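Local structure of arginase (Thermus thermophilus, 2EF5) at residues V115-H120 against A218-P223; D122-E127 against S169-E174; A72-K77 against E152-V157. The protein probably hydrolyses L-arginine to L-ornithine and urea, using a pair of manganese ions bound in each subunit. One frame throughout, in Å; residues are numbered along the deposited sequence.

Contact 1. Residues V115-H120 against A218-P223; sequences VWVDAH and ADVLDP. With MN (manganese (II) ion), chain G; MN (manganese (II) ion), chain H.
Asp118 and Asp219 meet at a shared manganese ion, which Asp118 OD1 binds at 2.2 Å and Asp219 OD2 at the same length. The other oxygen of Asp118, OD2, reaches the second manganese at 2.1 Å, so this carboxylate bridges the metal pair, a task that the two hard anionic oxygens of an aspartate suit well. CG of Asp118 is turned anti to its backbone N (chi1 -157°), which swings the carboxylate to the ions although the CB bond points away from 218-223. His120 presents the edge of its ring to the ion shared with Asp219; its ND1 is 2.8 Å from the metal, long for coordination. The binuclear manganese centre of the arginase family is completed by Asp217, His96 and Asp122.

Asp118 OD1 and Asp219 OD1 are both acceptors, yet only 3.0 Å apart, with their carboxylate planes 65° apart. Each is steadied by the backbone: Asp118 OD1 takes the N-H of His120, closing an Asx turn, while Asp219 OD1 takes that of Ala119 over 3.0 Å, from above its carboxylate plane. Alanine's small CB suits a place pressed against Asp219. Farther out, Val117 CG1 packs on Val220 CG2 at 3.8 Å, branched apolar chains joining strand 113-117 to the 3-10 turn 218-220.

Strand 113-117 runs in the parallel sheet between 212-217 and 162-167, so both metal-binding segments issue from neighbouring strands' C-terminal ends. Helix 239-252 receives Val117, helix 272-284 supports Leu221, and helix 138-142 packs on Trp116.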
ATOM      1  N   VAL A 115     -15.329 -25.677   9.798  1.00 22.13           N
ATOM      2  CA  VAL A 115     -15.470 -24.977   8.529  1.00 20.33           C
ATOM      3  C   VAL A 115     -16.883 -24.390   8.550  1.00 20.95           C
ATOM      4  O   VAL A 115     -17.866 -25.118   8.417  1.00 20.52           O
ATOM      5  CB  VAL A 115     -15.309 -25.952   7.332  1.00 20.35           C
ATOM      6  CG1 VAL A 115     -15.387 -25.179   6.015  1.00 19.61           C
ATOM      7  CG2 VAL A 115     -13.966 -26.689   7.429  1.00 20.06           C
ATOM      8  N   TRP A 116     -16.973 -23.075   8.742  1.00 19.65           N
ATOM      9  CA  TRP A 116     -18.252 -22.368   8.831  1.00 20.00           C
ATOM     10  C   TRP A 116     -18.553 -21.742   7.472  1.00 19.15           C
ATOM     11  O   TRP A 116     -17.931 -20.753   7.079  1.00 19.78           O
ATOM     12  CB  TRP A 116     -18.140 -21.307   9.933  1.00 20.83           C
ATOM     13  CG  TRP A 116     -19.425 -20.837  10.552  1.00 19.80           C
ATOM     14  CD1 TRP A 116     -20.190 -19.772  10.154  1.00 21.14           C
ATOM     15  CD2 TRP A 116     -20.065 -21.370  11.734  1.00 19.71           C
ATOM     16  NE1 TRP A 116     -21.250 -19.595  11.023  1.00 19.77           N
ATOM     17  CE2 TRP A 116     -21.192 -20.544  11.987  1.00 20.78           C
ATOM     18  CE3 TRP A 116     -19.765 -22.432  12.592  1.00 20.56           C
ATOM     19  CZ2 TRP A 116     -22.051 -20.794  13.087  1.00 20.92           C
ATOM     20  CZ3 TRP A 116     -20.630 -22.672  13.679  1.00 20.06           C
ATOM     21  CH2 TRP A 116     -21.750 -21.844  13.917  1.00 23.38           C
ATOM     22  N   VAL A 117     -19.494 -22.344   6.752  1.00 18.28           N
ATOM     23  CA  VAL A 117     -19.862 -21.897   5.407  1.00 18.22           C
ATOM     24  C   VAL A 117     -21.147 -21.114   5.593  1.00 17.81           C
ATOM     25  O   VAL A 117     -22.237 -21.677   5.731  1.00 17.15           O
ATOM     26  CB  VAL A 117     -20.042 -23.125   4.486  1.00 18.19           C
ATOM     27  CG1 VAL A 117     -20.054 -22.701   3.032  1.00 17.41           C
ATOM     28  CG2 VAL A 117     -18.914 -24.114   4.752  1.00 18.56           C
ATOM     29  N   ASP A 118     -20.999 -19.794   5.553  1.00 17.51           N
ATOM     30  CA  ASP A 118     -22.096 -18.907   5.876  1.00 18.12           C
ATOM     31  C   ASP A 118     -21.903 -17.534   5.249  1.00 17.61           C
ATOM     32  O   ASP A 118     -20.772 -17.112   5.007  1.00 16.21           O
ATOM     33  CB  ASP A 118     -22.047 -18.754   7.389  1.00 20.88           C
ATOM     34  CG  ASP A 118     -23.347 -18.349   7.993  1.00 22.00           C
ATOM     35  OD1 ASP A 118     -23.994 -17.399   7.501  1.00 22.41           O
ATOM     36  OD2 ASP A 118     -23.691 -18.997   9.002  1.00 22.90           O
ATOM     37  N   ALA A 119     -23.004 -16.822   5.016  1.00 19.07           N
ATOM     38  CA  ALA A 119     -22.917 -15.471   4.468  1.00 19.24           C
ATOM     39  C   ALA A 119     -22.542 -14.555   5.635  1.00 20.90           C
ATOM     40  O   ALA A 119     -22.086 -13.427   5.430  1.00 18.75           O
ATOM     41  CB  ALA A 119     -24.249 -15.041   3.881  1.00 19.59           C
ATOM     42  N   HIS A 120     -22.747 -15.048   6.858  1.00 21.04           N
ATOM     43  CA  HIS A 120     -22.414 -14.284   8.060  1.00 24.00           C
ATOM     44  C   HIS A 120     -21.357 -15.020   8.872  1.00 23.94           C
ATOM     45  O   HIS A 120     -21.106 -16.201   8.640  1.00 22.87           O
ATOM     46  CB  HIS A 120     -23.660 -14.069   8.922  1.00 26.44           C
ATOM     47  CG  HIS A 120     -24.807 -13.468   8.177  1.00 29.17           C
ATOM     48  ND1 HIS A 120     -25.747 -14.227   7.513  1.00 30.34           N
ATOM     49  CD2 HIS A 120     -25.137 -12.173   7.941  1.00 31.27           C
ATOM     50  CE1 HIS A 120     -26.607 -13.430   6.899  1.00 32.00           C
ATOM     51  NE2 HIS A 120     -26.255 -12.178   7.145  1.00 33.50           N
ATOM     52  N   ALA A 218     -27.609 -22.249   4.875  1.00 18.76           N
ATOM     53  CA  ALA A 218     -28.190 -22.128   3.544  1.00 18.86           C
ATOM     54  C   ALA A 218     -27.981 -20.759   2.920  1.00 19.02           C
ATOM     55  O   ALA A 218     -27.908 -20.646   1.697  1.00 20.13           O
ATOM     56  CB  ALA A 218     -29.690 -22.443   3.597  1.00 17.12           C
ATOM     57  N   ASP A 219     -27.881 -19.721   3.745  1.00 18.75           N
ATOM     58  CA  ASP A 219     -27.722 -18.384   3.202  1.00 19.19           C
ATOM     59  C   ASP A 219     -26.379 -18.086   2.554  1.00 18.59           C
ATOM     60  O   ASP A 219     -26.183 -16.992   2.054  1.00 17.72           O
ATOM     61  CB  ASP A 219     -28.035 -17.316   4.257  1.00 20.03           C
ATOM     62  CG  ASP A 219     -26.954 -17.180   5.312  1.00 22.56           C
ATOM     63  OD1 ASP A 219     -25.852 -17.741   5.165  1.00 23.75           O
ATOM     64  OD2 ASP A 219     -27.216 -16.481   6.306  1.00 28.49           O
ATOM     65  N   VAL A 220     -25.454 -19.046   2.554  1.00 18.73           N
ATOM     66  CA  VAL A 220     -24.157 -18.809   1.921  1.00 18.31           C
ATOM     67  C   VAL A 220     -24.360 -18.838   0.407  1.00 18.64           C
ATOM     68  O   VAL A 220     -23.610 -18.227  -0.347  1.00 17.10           O
ATOM     69  CB  VAL A 220     -23.114 -19.887   2.318  1.00 16.91           C
ATOM     70  CG1 VAL A 220     -23.440 -21.213   1.651  1.00 16.26           C
ATOM     71  CG2 VAL A 220     -21.722 -19.420   1.936  1.00 14.76           C
ATOM     72  N   LEU A 221     -25.391 -19.556  -0.022  1.00 18.41           N
ATOM     73  CA  LEU A 221     -25.713 -19.681  -1.436  1.00 19.03           C
ATOM     74  C   LEU A 221     -26.354 -18.389  -1.894  1.00 18.79           C
ATOM     75  O   LEU A 221     -27.008 -17.709  -1.113  1.00 19.12           O
ATOM     76  CB  LEU A 221     -26.698 -20.828  -1.659  1.00 19.71           C
ATOM     77  CG  LEU A 221     -26.209 -22.221  -1.277  1.00 22.29           C
ATOM     78  CD1 LEU A 221     -27.376 -23.188  -1.293  1.00 22.01           C
ATOM     79  CD2 LEU A 221     -25.114 -22.663  -2.241  1.00 24.87           C
ATOM     80  N   ASP A 222     -26.179 -18.048  -3.160  1.00 19.11           N
ATOM     81  CA  ASP A 222     -26.779 -16.823  -3.651  1.00 20.56           C
ATOM     82  C   ASP A 222     -28.289 -16.924  -3.430  1.00 21.16           C
ATOM     83  O   ASP A 222     -28.869 -18.001  -3.576  1.00 21.47           O
ATOM     84  CB  ASP A 222     -26.485 -16.632  -5.143  1.00 21.92           C
ATOM     85  CG  ASP A 222     -26.814 -15.243  -5.611  1.00 24.63           C
ATOM     86  OD1 ASP A 222     -26.034 -14.313  -5.302  1.00 24.27           O
ATOM     87  OD2 ASP A 222     -27.868 -15.065  -6.263  1.00 27.20           O
ATOM     88  N   PRO A 223     -28.940 -15.809  -3.056  1.00 22.68           N
ATOM     89  CA  PRO A 223     -30.391 -15.790  -2.816  1.00 24.91           C
ATOM     90  C   PRO A 223     -31.194 -16.240  -4.037  1.00 26.84           C
ATOM     91  O   PRO A 223     -32.265 -16.834  -3.915  1.00 26.07           O
ATOM     92  CB  PRO A 223     -30.662 -14.330  -2.458  1.00 26.19           C
ATOM     93  CG  PRO A 223     -29.393 -13.911  -1.770  1.00 23.66           C
ATOM     94  CD  PRO A 223     -28.329 -14.524  -2.669  1.00 23.92           C
TER
HETATM   95 MN    MN G1101     -26.066 -16.925   8.146  1.00 42.16          MN
HETATM   96 MN    MN H1102     -25.231 -18.650  10.379  1.00 28.24          MN

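Contact 2. Residues D122-E127 against S169-E174; sequences DFNTPE and SLDPGE. With MN (manganese (II) ion), chain H.
The loop 122-127 passes closest to the start of helix 172-181 where the CA atoms of Asn124 and Glu174 lie 5.4 Å apart, just after Asp122, which has the left-handed helical conformation (phi 47°). Glu174 carries most of the contact. Its CG stands beside its backbone N, anti to the carbonyl carbon (chi1 -86°), and the chain extends so that OE2 accepts the N-H of Phe123 at 2.8 Å, nearly in line. The other oxygen, OE1, takes the N-H of Asp171 over 3.0 Å. With Asp171 as N-cap, this is the N3-to-N-cap half of a capping box; the Asp171 side chain does not return the bond. Both bonds use anti lone pairs, so the carboxylate is held from its two outer sides and can hardly turn.

Asn124 stacks its amide on this carboxylate, the planes 25° apart, and its CG rests 3.5 Å from the methylene CG of Glu174. The Asp171 carboxylate is nearly coplanar with the same amide. Phe123 sends its ring off to Leu177 and Leu178, an apolar cover that suits a large aromatic.

Asp122, the residue before Phe123, binds manganese through OD2 at 2.2 Å, and the same oxygen accepts from Trp116 NE1. This is consistent with a second-shell role for Glu174: its carboxylate, whose charge is probably eased by the helix N-terminus, holds the peptide N-H just after a metal ligand.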
ATOM      1  N   ASP A 122     -21.423 -14.998  12.387  1.00 23.67           N
ATOM      2  CA  ASP A 122     -22.031 -15.427  13.648  1.00 25.07           C
ATOM      3  C   ASP A 122     -21.000 -15.339  14.767  1.00 24.87           C
ATOM      4  O   ASP A 122     -20.936 -16.216  15.634  1.00 24.89           O
ATOM      5  CB  ASP A 122     -22.536 -16.870  13.549  1.00 24.75           C
ATOM      6  CG  ASP A 122     -23.629 -17.037  12.513  1.00 24.62           C
ATOM      7  OD1 ASP A 122     -24.494 -16.143  12.409  1.00 24.77           O
ATOM      8  OD2 ASP A 122     -23.630 -18.068  11.816  1.00 22.67           O
ATOM      9  N   PHE A 123     -20.205 -14.274  14.740  1.00 23.93           N
ATOM     10  CA  PHE A 123     -19.153 -14.075  15.722  1.00 26.09           C
ATOM     11  C   PHE A 123     -19.423 -12.906  16.678  1.00 27.66           C
ATOM     12  O   PHE A 123     -18.486 -12.287  17.193  1.00 27.71           O
ATOM     13  CB  PHE A 123     -17.824 -13.853  15.003  1.00 24.52           C
ATOM     14  CG  PHE A 123     -16.640 -14.454  15.713  1.00 25.57           C
ATOM     15  CD1 PHE A 123     -16.438 -15.827  15.711  1.00 25.15           C
ATOM     16  CD2 PHE A 123     -15.730 -13.646  16.381  1.00 24.51           C
ATOM     17  CE1 PHE A 123     -15.342 -16.390  16.365  1.00 26.18           C
ATOM     18  CE2 PHE A 123     -14.635 -14.190  17.038  1.00 24.25           C
ATOM     19  CZ  PHE A 123     -14.436 -15.567  17.032  1.00 26.48           C
ATOM     20  N   ASN A 124     -20.695 -12.605  16.912  1.00 29.80           N
ATOM     21  CA  ASN A 124     -21.066 -11.517  17.819  1.00 31.95           C
ATOM     22  C   ASN A 124     -21.070 -11.974  19.277  1.00 33.05           C
ATOM     23  O   ASN A 124     -21.130 -13.169  19.575  1.00 32.36           O
ATOM     24  CB  ASN A 124     -22.464 -10.984  17.472  1.00 31.92           C
ATOM     25  CG  ASN A 124     -22.441  -9.925  16.390  1.00 32.42           C
ATOM     26  OD1 ASN A 124     -23.224  -9.975  15.440  1.00 34.69           O
ATOM     27  ND2 ASN A 124     -21.554  -8.948  16.536  1.00 32.40           N
ATOM     28  N   THR A 125     -20.993 -11.004  20.179  1.00 35.49           N
ATOM     29  CA  THR A 125     -21.050 -11.260  21.612  1.00 36.88           C
ATOM     30  C   THR A 125     -22.191 -10.379  22.090  1.00 37.42           C
ATOM     31  O   THR A 125     -22.695  -9.554  21.327  1.00 37.10           O
ATOM     32  CB  THR A 125     -19.754 -10.840  22.331  1.00 38.35           C
ATOM     33  OG1 THR A 125     -19.460  -9.468  22.037  1.00 40.21           O
ATOM     34  CG2 THR A 125     -18.600 -11.717  21.895  1.00 38.34           C
ATOM     35  N   PRO A 126     -22.632 -10.546  23.345  1.00 38.90           N
ATOM     36  CA  PRO A 126     -23.732  -9.696  23.806  1.00 39.64           C
ATOM     37  C   PRO A 126     -23.386  -8.221  23.632  1.00 40.51           C
ATOM     38  O   PRO A 126     -24.258  -7.390  23.382  1.00 40.77           O
ATOM     39  CB  PRO A 126     -23.881 -10.099  25.266  1.00 40.56           C
ATOM     40  CG  PRO A 126     -23.560 -11.567  25.220  1.00 40.42           C
ATOM     41  CD  PRO A 126     -22.318 -11.587  24.340  1.00 39.48           C
ATOM     42  N   GLU A 127     -22.098  -7.921  23.746  1.00 41.65           N
ATOM     43  CA  GLU A 127     -21.591  -6.560  23.615  1.00 44.45           C
ATOM     44  C   GLU A 127     -21.610  -6.007  22.189  1.00 45.11           C
ATOM     45  O   GLU A 127     -21.993  -4.855  21.971  1.00 45.63           O
ATOM     46  CB  GLU A 127     -20.154  -6.482  24.139  1.00 45.73           C
ATOM     47  CG  GLU A 127     -19.989  -6.671  25.640  1.00 50.46           C
ATOM     48  CD  GLU A 127     -20.403  -8.051  26.124  1.00 53.63           C
ATOM     49  OE1 GLU A 127     -20.099  -9.049  25.434  1.00 53.92           O
ATOM     50  OE2 GLU A 127     -21.016  -8.137  27.209  1.00 56.56           O
ATOM     51  N   SER A 169     -21.259 -10.351   4.890  1.00 27.13           N
ATOM     52  CA  SER A 169     -21.952  -9.389   5.739  1.00 28.91           C
ATOM     53  C   SER A 169     -21.478  -9.519   7.181  1.00 29.82           C
ATOM     54  O   SER A 169     -21.676 -10.558   7.816  1.00 29.87           O
ATOM     55  CB  SER A 169     -23.466  -9.609   5.662  1.00 30.13           C
ATOM     56  OG  SER A 169     -24.157  -8.647   6.444  1.00 30.77           O
ATOM     57  N   LEU A 170     -20.854  -8.454   7.687  1.00 29.94           N
ATOM     58  CA  LEU A 170     -20.314  -8.429   9.046  1.00 30.44           C
ATOM     59  C   LEU A 170     -20.644  -7.146   9.802  1.00 31.97           C
ATOM     60  O   LEU A 170     -20.769  -6.072   9.206  1.00 31.63           O
ATOM     61  CB  LEU A 170     -18.791  -8.567   9.009  1.00 29.19           C
ATOM     62  CG  LEU A 170     -18.178  -9.834   8.422  1.00 28.99           C
ATOM     63  CD1 LEU A 170     -16.686  -9.631   8.223  1.00 28.37           C
ATOM     64  CD2 LEU A 170     -18.453 -11.004   9.345  1.00 28.83           C
ATOM     65  N   ASP A 171     -20.780  -7.266  11.119  1.00 32.70           N
ATOM     66  CA  ASP A 171     -21.043  -6.107  11.961  1.00 34.60           C
ATOM     67  C   ASP A 171     -19.678  -5.556  12.385  1.00 34.27           C
ATOM     68  O   ASP A 171     -18.697  -6.299  12.458  1.00 33.99           O
ATOM     69  CB  ASP A 171     -21.863  -6.505  13.196  1.00 35.81           C
ATOM     70  CG  ASP A 171     -23.254  -7.001  12.841  1.00 38.45           C
ATOM     71  OD1 ASP A 171     -23.955  -6.289  12.090  1.00 39.95           O
ATOM     72  OD2 ASP A 171     -23.651  -8.092  13.314  1.00 38.92           O
ATOM     73  N   PRO A 172     -19.594  -4.247  12.665  1.00 35.54           N
ATOM     74  CA  PRO A 172     -18.321  -3.640  13.078  1.00 34.67           C
ATOM     75  C   PRO A 172     -17.644  -4.392  14.231  1.00 33.52           C
ATOM     76  O   PRO A 172     -16.442  -4.659  14.189  1.00 32.94           O
ATOM     77  CB  PRO A 172     -18.728  -2.221  13.467  1.00 35.26           C
ATOM     78  CG  PRO A 172     -19.886  -1.944  12.552  1.00 36.20           C
ATOM     79  CD  PRO A 172     -20.670  -3.239  12.629  1.00 35.72           C
ATOM     80  N   GLY A 173     -18.421  -4.731  15.254  1.00 33.05           N
ATOM     81  CA  GLY A 173     -17.868  -5.443  16.391  1.00 32.76           C
ATOM     82  C   GLY A 173     -17.339  -6.812  16.006  1.00 32.79           C
ATOM     83  O   GLY A 173     -16.313  -7.257  16.524  1.00 32.84           O
ATOM     84  N   GLU A 174     -18.038  -7.488  15.101  1.00 32.36           N
ATOM     85  CA  GLU A 174     -17.614  -8.812  14.654  1.00 31.67           C
ATOM     86  C   GLU A 174     -16.237  -8.758  14.023  1.00 30.89           C
ATOM     87  O   GLU A 174     -15.388  -9.614  14.277  1.00 28.62           O
ATOM     88  CB  GLU A 174     -18.583  -9.378  13.622  1.00 31.96           C
ATOM     89  CG  GLU A 174     -19.771 -10.099  14.191  1.00 32.49           C
ATOM     90  CD  GLU A 174     -20.572 -10.789  13.105  1.00 31.14           C
ATOM     91  OE1 GLU A 174     -21.037 -10.093  12.179  1.00 27.57           O
ATOM     92  OE2 GLU A 174     -20.732 -12.025  13.182  1.00 30.85           O
TER
HETATM   93 MN    MN H1102     -25.231 -18.650  10.379  1.00 28.24          MN

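Contact 3. Residues A72-K77 against E152-V157; sequences AALVLK and EVFRAV
Lys77 crosses from helix 66-81 to the end of helix 148-154 and reaches the backbone of Val153. Its CB bond points at the opposing segment, and CG, anti to the backbone N (chi1 174°), begins a fully extended chain that also brushes Ala104 of helix 99-107. CD passes 3.9 Å from Val153 O and CE 3.8 Å, before NZ donates to the same atom at 2.8 Å. The ammonium lies in the carbonyl plane, with a C=O...N angle of 150°. A lysine suits this place because carbonyl oxygens at a helix C-terminus carry partial negative charge and lack the N-H donors of a following turn. With a leucine in its place, that carbonyl would probably be left without its charged mate and the helix end less firmly tied.

In the parallel α/β fold of arginase, helix 66-81 belongs to the crossover from strand 41-47 to strand 87-93, while helix 148-154 comes between strands 113-117 and 162-167; here the two connections pack together. Phe154 reaches across to helix 66-81: its CZ touches Ala73 CB at 3.4 Å, an approach that the small methyl permits, and Leu74 N lies near the ring plane at its edge. Val153 CG2 sits over the ring centre, 3.6 Å above the plane, and on the same side Leu74 CD1 approaches the rim at Phe154 CE1, 4.3 Å away.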
ATOM      1  N   ALA A  72     -31.980 -26.514  24.966  1.00 28.37           N
ATOM      2  CA  ALA A  72     -32.098 -27.320  23.753  1.00 27.67           C
ATOM      3  C   ALA A  72     -30.730 -27.747  23.221  1.00 26.22           C
ATOM      4  O   ALA A  72     -30.514 -28.920  22.924  1.00 26.39           O
ATOM      5  CB  ALA A  72     -32.859 -26.549  22.684  1.00 27.67           C
ATOM      6  N   ALA A  73     -29.815 -26.791  23.095  1.00 25.19           N
ATOM      7  CA  ALA A  73     -28.475 -27.079  22.601  1.00 25.46           C
ATOM      8  C   ALA A  73     -27.765 -28.102  23.483  1.00 25.27           C
ATOM      9  O   ALA A  73     -26.971 -28.907  23.001  1.00 25.93           O
ATOM     10  CB  ALA A  73     -27.660 -25.797  22.529  1.00 25.82           C
ATOM     11  N   LEU A  74     -28.053 -28.065  24.780  1.00 25.36           N
ATOM     12  CA  LEU A  74     -27.436 -28.989  25.726  1.00 26.87           C
ATOM     13  C   LEU A  74     -27.942 -30.413  25.493  1.00 25.39           C
ATOM     14  O   LEU A  74     -27.179 -31.372  25.563  1.00 26.19           O
ATOM     15  CB  LEU A  74     -27.730 -28.544  27.168  1.00 28.83           C
ATOM     16  CG  LEU A  74     -26.898 -29.188  28.283  1.00 31.20           C
ATOM     17  CD1 LEU A  74     -25.411 -29.042  27.974  1.00 31.03           C
ATOM     18  CD2 LEU A  74     -27.241 -28.527  29.620  1.00 31.43           C
ATOM     19  N   VAL A  75     -29.232 -30.545  25.208  1.00 25.84           N
ATOM     20  CA  VAL A  75     -29.809 -31.855  24.938  1.00 27.51           C
ATOM     21  C   VAL A  75     -29.161 -32.388  23.661  1.00 28.51           C
ATOM     22  O   VAL A  75     -28.832 -33.572  23.567  1.00 29.11           O
ATOM     23  CB  VAL A  75     -31.341 -31.764  24.737  1.00 27.65           C
ATOM     24  CG1 VAL A  75     -31.901 -33.108  24.293  1.00 28.34           C
ATOM     25  CG2 VAL A  75     -32.004 -31.324  26.030  1.00 27.55           C
ATOM     26  N   LEU A  76     -28.978 -31.503  22.684  1.00 27.98           N
ATOM     27  CA  LEU A  76     -28.354 -31.881  21.418  1.00 27.90           C
ATOM     28  C   LEU A  76     -26.916 -32.344  21.652  1.00 27.38           C
ATOM     29  O   LEU A  76     -26.507 -33.389  21.155  1.00 27.29           O
ATOM     30  CB  LEU A  76     -28.363 -30.698  20.447  1.00 24.57           C
ATOM     31  CG  LEU A  76     -27.619 -30.867  19.120  1.00 24.47           C
ATOM     32  CD1 LEU A  76     -28.249 -31.995  18.316  1.00 23.37           C
ATOM     33  CD2 LEU A  76     -27.672 -29.559  18.339  1.00 21.76           C
ATOM     34  N   LYS A  77     -26.154 -31.563  22.410  1.00 28.42           N
ATOM     35  CA  LYS A  77     -24.770 -31.908  22.701  1.00 29.81           C
ATOM     36  C   LYS A  77     -24.682 -33.304  23.311  1.00 30.80           C
ATOM     37  O   LYS A  77     -23.887 -34.132  22.877  1.00 31.17           O
ATOM     38  CB  LYS A  77     -24.162 -30.885  23.661  1.00 29.99           C
ATOM     39  CG  LYS A  77     -22.759 -31.221  24.148  1.00 29.94           C
ATOM     40  CD  LYS A  77     -22.303 -30.231  25.207  1.00 29.01           C
ATOM     41  CE  LYS A  77     -20.951 -30.618  25.788  1.00 29.96           C
ATOM     42  NZ  LYS A  77     -20.522 -29.662  26.854  1.00 32.41           N
ATOM     43  N   GLU A 152     -19.593 -21.544  29.054  1.00 35.24           N
ATOM     44  CA  GLU A 152     -19.263 -22.532  30.078  1.00 35.83           C
ATOM     45  C   GLU A 152     -19.566 -23.963  29.655  1.00 34.74           C
ATOM     46  O   GLU A 152     -18.880 -24.893  30.075  1.00 33.66           O
ATOM     47  CB  GLU A 152     -19.991 -22.226  31.398  1.00 38.22           C
ATOM     48  CG  GLU A 152     -21.504 -22.150  31.301  1.00 41.38           C
ATOM     49  CD  GLU A 152     -22.163 -21.938  32.654  1.00 44.12           C
ATOM     50  OE1 GLU A 152     -21.567 -21.245  33.504  1.00 44.76           O
ATOM     51  OE2 GLU A 152     -23.281 -22.455  32.864  1.00 44.12           O
ATOM     52  N   VAL A 153     -20.582 -24.148  28.822  1.00 32.96           N
ATOM     53  CA  VAL A 153     -20.927 -25.493  28.385  1.00 31.59           C
ATOM     54  C   VAL A 153     -20.751 -25.751  26.888  1.00 31.00           C
ATOM     55  O   VAL A 153     -20.804 -26.902  26.452  1.00 30.50           O
ATOM     56  CB  VAL A 153     -22.381 -25.850  28.766  1.00 31.96           C
ATOM     57  CG1 VAL A 153     -22.512 -25.954  30.280  1.00 34.56           C
ATOM     58  CG2 VAL A 153     -23.337 -24.799  28.219  1.00 30.35           C
ATOM     59  N   PHE A 154     -20.535 -24.701  26.100  1.00 30.15           N
ATOM     60  CA  PHE A 154     -20.380 -24.891  24.660  1.00 28.60           C
ATOM     61  C   PHE A 154     -19.026 -24.537  24.052  1.00 29.67           C
ATOM     62  O   PHE A 154     -18.795 -24.816  22.872  1.00 29.40           O
ATOM     63  CB  PHE A 154     -21.486 -24.146  23.911  1.00 26.46           C
ATOM     64  CG  PHE A 154     -22.874 -24.567  24.309  1.00 24.38           C
ATOM     65  CD1 PHE A 154     -23.223 -25.909  24.323  1.00 24.45           C
ATOM     66  CD2 PHE A 154     -23.821 -23.623  24.699  1.00 24.79           C
ATOM     67  CE1 PHE A 154     -24.489 -26.310  24.723  1.00 24.49           C
ATOM     68  CE2 PHE A 154     -25.092 -24.012  25.101  1.00 22.68           C
ATOM     69  CZ  PHE A 154     -25.429 -25.356  25.114  1.00 24.49           C
ATOM     70  N   ARG A 155     -18.128 -23.930  24.824  1.00 30.04           N
ATOM     71  CA  ARG A 155     -16.812 -23.601  24.278  1.00 32.80           C
ATOM     72  C   ARG A 155     -16.263 -24.939  23.792  1.00 32.72           C
ATOM     73  O   ARG A 155     -16.274 -25.919  24.538  1.00 31.95           O
ATOM     74  CB  ARG A 155     -15.898 -23.011  25.361  1.00 36.06           C
ATOM     75  CG  ARG A 155     -14.540 -22.538  24.843  1.00 41.49           C
ATOM     76  CD  ARG A 155     -13.764 -21.755  25.903  1.00 45.97           C
ATOM     77  NE  ARG A 155     -13.358 -22.585  27.037  1.00 51.85           N
ATOM     78  CZ  ARG A 155     -12.382 -23.487  26.997  1.00 55.50           C
ATOM     79  NH1 ARG A 155     -11.702 -23.682  25.876  1.00 56.45           N
ATOM     80  NH2 ARG A 155     -12.087 -24.196  28.082  1.00 56.53           N
ATOM     81  N   ALA A 156     -15.800 -25.005  22.547  1.00 32.10           N
ATOM     82  CA  ALA A 156     -15.303 -26.281  22.050  1.00 31.41           C
ATOM     83  C   ALA A 156     -14.261 -26.218  20.943  1.00 31.66           C
ATOM     84  O   ALA A 156     -13.777 -27.256  20.495  1.00 31.18           O
ATOM     85  CB  ALA A 156     -16.479 -27.146  21.601  1.00 30.68           C
ATOM     86  N   VAL A 157     -13.907 -25.023  20.492  1.00 30.06           N
ATOM     87  CA  VAL A 157     -12.911 -24.925  19.437  1.00 28.90           C
ATOM     88  C   VAL A 157     -11.989 -23.733  19.627  1.00 29.15           C
ATOM     89  O   VAL A 157     -12.399 -22.698  20.151  1.00 30.59           O
ATOM     90  CB  VAL A 157     -13.572 -24.804  18.048  1.00 27.73           C
ATOM     91  CG1 VAL A 157     -14.275 -23.466  17.923  1.00 24.23           C
ATOM     92  CG2 VAL A 157     -12.525 -24.962  16.948  1.00 27.79           C
TER

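Overall arrangement
Along the chain the segments come in the order 72-77, 115-120, 122-127, 152-157, 169-174 and 218-223, so that contact 2 falls between the two halves of contact 1, while contact 3 alternates with both. Contacts 1 and 2 have centres about 16 Å apart and touch: they share one manganese ion, and His120 packs on Ser169. Contact 3 lies apart in the helical layer, its centre about 22 Å from contact 1 and about 20 Å from contact 2. All three belong to one α/β domain: contact 1 supplies Asp118, His120 and Asp219 to the metal site at the strand ends, contact 2 fixes the adjoining loop to helix 172-181, and contact 3 joins outer helices.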